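PDB 3FXG: rhamnonate dehydratase, which probably catalyses the magnesium-dependent dehydration of L-rhamnonate to a 2-keto-3-deoxy sugar acid, as a member of the enolase superfamily. Local coordinates for residues Pro151-Ile156 with Ala378-Pro383; Ser327-Tyr332 with Phe385-Asn390. All coordinates share one frame; numbering follows the deposited sequence.

Contact 1. Residues Pro151-Ile156 with Ala378-Pro383; sequences PVYRLI and ADLDKP
Leu380 meets Tyr153 through its CB, which lies 3.8 Å from Tyr153 CE2. The approach to the ring is oblique. The Leu380 side chain also packs on Tyr332 and His333 of helix 329-335. Leu380 O lies in the plane of the Tyr153 ring, at its edge, and is 3.4 Å from Pro151 CB.

Asp381 comes next, at the centre of an inverse gamma turn closed by Lys382 N and Leu380 O. Tyr153 OH donates to Asp381 OD1 over 2.7 Å. The hydroxyl uses the syn side of the carboxylate, 27° out of its plane. Tyr153 reaches it with CG between its backbone N and carbonyl carbon (chi1 82°). In the enolase fold this joins the loop between helix 128-148 and barrel strand 163-169 to the loop after strand 374-376. Two waters bridge Asp381 to Arg154: one links OD1 to NE, the other OD2 to NH2, with a weak bond at NH2. Arg154 also makes a long, weak ion pair with Asp105 of the second subunit.

Lys382 contributes its backbone. Its O receives a CA-H...O contact from Pro151 CA at 3.2 Å, with 130° at the hydrogen.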
loop_
_atom_site.group_PDB
_atom_site.type_symbol
_atom_site.label_atom_id
_atom_site.label_comp_id
_atom_site.label_asym_id
_atom_site.label_seq_id
_atom_site.Cartn_x
_atom_site.Cartn_y
_atom_site.Cartn_z
ATOM N N PRO A 151 42.603 22.641 -2.366
ATOM C CA PRO A 151 41.677 22.548 -1.233
ATOM C C PRO A 151 40.813 21.324 -1.507
ATOM O O PRO A 151 40.604 20.970 -2.665
ATOM C CB PRO A 151 40.861 23.839 -1.332
ATOM C CG PRO A 151 41.739 24.768 -2.149
ATOM C CD PRO A 151 42.333 23.845 -3.171
ATOM N N VAL A 152 40.309 20.675 -0.464
ATOM C CA VAL A 152 39.474 19.490 -0.665
ATOM C C VAL A 152 38.247 19.769 -1.532
ATOM O O VAL A 152 37.882 18.951 -2.379
ATOM C CB VAL A 152 39.009 18.890 0.686
ATOM C CG1 VAL A 152 37.943 17.818 0.459
ATOM C CG2 VAL A 152 40.198 18.279 1.411
ATOM N N TYR A 153 37.615 20.924 -1.342
ATOM C CA TYR A 153 36.420 21.230 -2.120
ATOM C C TYR A 153 36.672 21.236 -3.630
ATOM O O TYR A 153 35.779 20.915 -4.412
ATOM C CB TYR A 153 35.791 22.554 -1.647
ATOM C CG TYR A 153 36.390 23.838 -2.195
ATOM C CD1 TYR A 153 35.896 24.412 -3.367
ATOM C CD2 TYR A 153 37.403 24.510 -1.507
ATOM C CE1 TYR A 153 36.387 25.632 -3.840
ATOM C CE2 TYR A 153 37.906 25.735 -1.974
ATOM C CZ TYR A 153 37.387 26.288 -3.140
ATOM O OH TYR A 153 37.842 27.506 -3.594
ATOM N N ARG A 154 37.890 21.577 -4.039
ATOM C CA ARG A 154 38.230 21.599 -5.463
ATOM C C ARG A 154 38.434 20.189 -6.019
ATOM O O ARG A 154 38.589 20.008 -7.230
ATOM C CB ARG A 154 39.506 22.414 -5.700
ATOM C CG ARG A 154 39.361 23.900 -5.451
ATOM C CD ARG A 154 38.387 24.540 -6.429
ATOM N NE ARG A 154 38.391 25.995 -6.307
ATOM C CZ ARG A 154 37.492 26.799 -6.865
ATOM N NH1 ARG A 154 36.503 26.295 -7.596
ATOM N NH2 ARG A 154 37.572 28.109 -6.679
ATOM N N LEU A 155 38.436 19.199 -5.131
ATOM C CA LEU A 155 38.626 17.804 -5.523
ATOM C C LEU A 155 37.322 17.005 -5.526
ATOM O O LEU A 155 37.284 15.879 -6.018
ATOM C CB LEU A 155 39.607 17.116 -4.566
ATOM C CG LEU A 155 41.021 17.692 -4.444
ATOM C CD1 LEU A 155 41.838 16.840 -3.472
ATOM C CD2 LEU A 155 41.675 17.713 -5.815
ATOM N N ILE A 156 36.256 17.581 -4.984
ATOM C CA ILE A 156 34.990 16.855 -4.911
ATOM C C ILE A 156 33.803 17.511 -5.610
ATOM O O ILE A 156 32.658 17.333 -5.195
ATOM C CB ILE A 156 34.605 16.585 -3.443
ATOM C CG1 ILE A 156 34.485 17.906 -2.680
ATOM C CG2 ILE A 156 35.655 15.697 -2.785
ATOM C CD1 ILE A 156 34.015 17.748 -1.244
ATOM N N ALA A 378 37.240 31.686 -0.820
ATOM C CA ALA A 378 38.576 32.191 -0.536
ATOM C C ALA A 378 39.038 31.722 0.843
ATOM O O ALA A 378 40.198 31.360 1.019
ATOM C CB ALA A 378 38.589 33.714 -0.603
ATOM N N ASP A 379 38.126 31.717 1.815
ATOM C CA ASP A 379 38.464 31.284 3.172
ATOM C C ASP A 379 38.931 29.830 3.181
ATOM O O ASP A 379 39.672 29.411 4.072
ATOM C CB ASP A 379 37.251 31.392 4.111
ATOM C CG ASP A 379 36.771 32.818 4.307
ATOM O OD1 ASP A 379 37.613 33.726 4.465
ATOM O OD2 ASP A 379 35.539 33.025 4.326
ATOM N N LEU A 380 38.491 29.063 2.189
ATOM C CA LEU A 380 38.839 27.649 2.113
ATOM C C LEU A 380 40.011 27.334 1.191
ATOM O O LEU A 380 40.386 26.169 1.039
ATOM C CB LEU A 380 37.614 26.849 1.659
ATOM C CG LEU A 380 36.319 27.095 2.443
ATOM C CD1 LEU A 380 35.212 26.209 1.893
ATOM C CD2 LEU A 380 36.548 26.799 3.920
ATOM N N ASP A 381 40.600 28.362 0.586
ATOM C CA ASP A 381 41.710 28.135 -0.333
ATOM C C ASP A 381 43.070 27.881 0.304
ATOM O O ASP A 381 43.960 28.730 0.280
ATOM C CB ASP A 381 41.813 29.280 -1.348
ATOM C CG ASP A 381 40.742 29.196 -2.426
ATOM O OD1 ASP A 381 40.340 28.068 -2.781
ATOM O OD2 ASP A 381 40.310 30.249 -2.931
ATOM N N LYS A 382 43.210 26.689 0.870
ATOM C CA LYS A 382 44.444 26.236 1.492
ATOM C C LYS A 382 44.499 24.739 1.197
ATOM O O LYS A 382 43.463 24.113 0.971
ATOM C CB LYS A 382 44.417 26.487 3.002
ATOM C CG LYS A 382 44.491 27.962 3.372
ATOM C CD LYS A 382 44.438 28.168 4.871
ATOM C CE LYS A 382 44.437 29.648 5.218
ATOM N NZ LYS A 382 44.167 29.886 6.662
ATOM N N PRO A 383 45.704 24.148 1.175
ATOM C CA PRO A 383 45.855 22.716 0.897
ATOM C C PRO A 383 45.028 21.820 1.824
ATOM O O PRO A 383 44.971 22.050 3.030
ATOM C CB PRO A 383 47.356 22.494 1.060
ATOM C CG PRO A 383 47.932 23.817 0.638
ATOM C CD PRO A 383 47.021 24.790 1.335
HETATM O O HOH W 1 40.905 27.261 -5.257
HETATM O O HOH W 2 38.645 30.565 -5.090
#

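Contact 2. Residues Ser327-Tyr332 with Phe385-Asn390; sequences SGPYSY and FGLTIN
Tyr330 turns the edge of its ring onto one face of Phe385. Tyr330 CD1 stands 3.5 Å above the Phe385 plane, over the ring centre. The neighbouring Tyr330 CE1 is 3.6 Å from Phe385 CD2. The planes are 88° apart and the centroids 4.9 Å apart, a T-shaped stack. Phe385 presents this face with CG anti to its carbonyl carbon (chi1 -78°). His333 makes a further edge-to-face pair with Phe385, and Leu138 and Trp141 of helix 128-148 also touch it.

The tyrosine sits in the first turn of the short helix 329-335, with Gly328 at the N-cap position. Gly328 O accepts from both Ser331 N and Tyr332 N. This helix belongs to the barrel domain of the enolase fold. Tyr330 OH reaches strand 78-84 of the N-terminal sheet, where Thr82 N is its hydrogen-bond partner.

Leu387 packs against Pro329 and the hydroxyl end of Tyr330. Its CD2 lies 3.9 Å from Pro329 CG, the two side chains crossing at about a right angle. Its other branch, CD1, is 3.9 Å from Tyr330 OH. Pro329 CB also rests 3.8 Å from Phe385 O. Tyr330 O is buried here without a polar partner in the model.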
loop_
_atom_site.group_PDB
_atom_site.type_symbol
_atom_site.label_atom_id
_atom_site.label_comp_id
_atom_site.label_asym_id
_atom_site.label_seq_id
_atom_site.Cartn_x
_atom_site.Cartn_y
_atom_site.Cartn_z
ATOM N N SER A 327 30.661 20.237 12.391
ATOM C CA SER A 327 31.805 19.669 11.665
ATOM C C SER A 327 32.931 20.578 11.165
ATOM O O SER A 327 33.941 20.082 10.662
ATOM C CB SER A 327 31.297 18.819 10.496
ATOM O OG SER A 327 30.480 17.758 10.959
ATOM N N GLY A 328 32.776 21.892 11.289
ATOM C CA GLY A 328 33.828 22.792 10.839
ATOM C C GLY A 328 34.245 22.636 9.380
ATOM O O GLY A 328 33.410 22.327 8.534
ATOM N N PRO A 329 35.530 22.851 9.052
ATOM C CA PRO A 329 36.041 22.730 7.679
ATOM C C PRO A 329 35.677 21.426 6.964
ATOM O O PRO A 329 35.521 21.405 5.743
ATOM C CB PRO A 329 37.544 22.889 7.861
ATOM C CG PRO A 329 37.621 23.874 8.993
ATOM C CD PRO A 329 36.591 23.329 9.959
ATOM N N TYR A 330 35.550 20.339 7.715
ATOM C CA TYR A 330 35.194 19.063 7.105
ATOM C C TYR A 330 33.817 19.177 6.463
ATOM O O TYR A 330 33.520 18.499 5.477
ATOM C CB TYR A 330 35.207 17.949 8.153
ATOM C CG TYR A 330 36.519 17.862 8.891
ATOM C CD1 TYR A 330 37.729 17.871 8.196
ATOM C CD2 TYR A 330 36.558 17.801 10.284
ATOM C CE1 TYR A 330 38.946 17.828 8.869
ATOM C CE2 TYR A 330 37.771 17.756 10.966
ATOM C CZ TYR A 330 38.959 17.772 10.252
ATOM O OH TYR A 330 40.161 17.751 10.915
ATOM N N SER A 331 32.976 20.038 7.024
ATOM C CA SER A 331 31.646 20.246 6.477
ATOM C C SER A 331 31.638 21.427 5.508
ATOM O O SER A 331 30.902 21.417 4.523
ATOM C CB SER A 331 30.631 20.471 7.601
ATOM O OG SER A 331 31.081 21.462 8.508
ATOM N N TYR A 332 32.467 22.437 5.765
ATOM C CA TYR A 332 32.507 23.598 4.877
ATOM C C TYR A 332 32.883 23.198 3.455
ATOM O O TYR A 332 32.236 23.612 2.495
ATOM C CB TYR A 332 33.506 24.652 5.381
ATOM C CG TYR A 332 33.300 25.066 6.821
ATOM C CD1 TYR A 332 32.066 24.895 7.447
ATOM C CD2 TYR A 332 34.344 25.627 7.562
ATOM C CE1 TYR A 332 31.875 25.265 8.771
ATOM C CE2 TYR A 332 34.159 26.003 8.890
ATOM C CZ TYR A 332 32.923 25.816 9.485
ATOM O OH TYR A 332 32.727 26.164 10.800
ATOM N N PHE A 385 42.259 20.336 4.029
ATOM C CA PHE A 385 41.190 20.974 4.785
ATOM C C PHE A 385 41.657 22.299 5.381
ATOM O O PHE A 385 40.930 22.944 6.133
ATOM C CB PHE A 385 40.665 20.032 5.879
ATOM C CG PHE A 385 39.742 18.958 5.355
ATOM C CD1 PHE A 385 38.528 19.298 4.759
ATOM C CD2 PHE A 385 40.092 17.614 5.434
ATOM C CE1 PHE A 385 37.679 18.318 4.249
ATOM C CE2 PHE A 385 39.248 16.620 4.926
ATOM C CZ PHE A 385 38.043 16.973 4.333
ATOM N N GLY A 386 42.878 22.691 5.027
ATOM C CA GLY A 386 43.439 23.959 5.470
ATOM C C GLY A 386 43.654 24.216 6.948
ATOM O O GLY A 386 43.786 25.372 7.358
ATOM N N LEU A 387 43.705 23.162 7.751
ATOM C CA LEU A 387 43.909 23.324 9.185
ATOM C C LEU A 387 45.356 23.038 9.562
ATOM O O LEU A 387 45.911 22.006 9.195
ATOM C CB LEU A 387 42.973 22.396 9.961
ATOM C CG LEU A 387 41.482 22.707 9.818
ATOM C CD1 LEU A 387 40.661 21.579 10.420
ATOM C CD2 LEU A 387 41.166 24.027 10.500
ATOM N N THR A 388 45.963 23.965 10.296
ATOM C CA THR A 388 47.346 23.814 10.718
ATOM C C THR A 388 47.406 23.606 12.225
ATOM O O THR A 388 46.913 24.428 12.999
ATOM C CB THR A 388 48.171 25.054 10.345
ATOM O OG1 THR A 388 47.637 26.198 11.018
ATOM C CG2 THR A 388 48.103 25.302 8.854
ATOM N N ILE A 389 48.011 22.499 12.633
ATOM C CA ILE A 389 48.121 22.170 14.044
ATOM C C ILE A 389 48.910 23.209 14.832
ATOM O O ILE A 389 49.983 23.652 14.417
ATOM C CB ILE A 389 48.766 20.778 14.230
ATOM C CG1 ILE A 389 47.856 19.711 13.616
ATOM C CG2 ILE A 389 48.997 20.496 15.708
ATOM C CD1 ILE A 389 48.404 18.301 13.699
ATOM N N ASN A 390 48.352 23.602 15.969
ATOM C CA ASN A 390 48.977 24.573 16.855
ATOM C C ASN A 390 50.149 23.886 17.560
ATOM O O ASN A 390 49.956 22.924 18.300
ATOM C CB ASN A 390 47.938 25.058 17.872
ATOM C CG ASN A 390 48.523 25.981 18.919
ATOM O OD1 ASN A 390 49.670 26.408 18.820
ATOM N ND2 ASN A 390 47.725 26.301 19.930
#

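Both contacts use the chain that follows strand 374-376, first 378-383 and then 385-390. Their centres are 10 Å apart. Contact 2 lies deeper, about 13 Å from the centre of the chain, against about 19 Å for contact 1. Its chemistry is aromatic and aliphatic, and no other subunit touches its segments. Both are buried, but contact 1 lies farther out, and the second subunit packs on its Pro151 and Asp381; it adds a carboxylate, a phenol and bridging waters. Helix 329-335 joins the two: it supplies one segment of contact 2 and packs against contact 1. Val152 CG2 touches Phe385 CE1 at 3.8 Å, so the two packings are continuous.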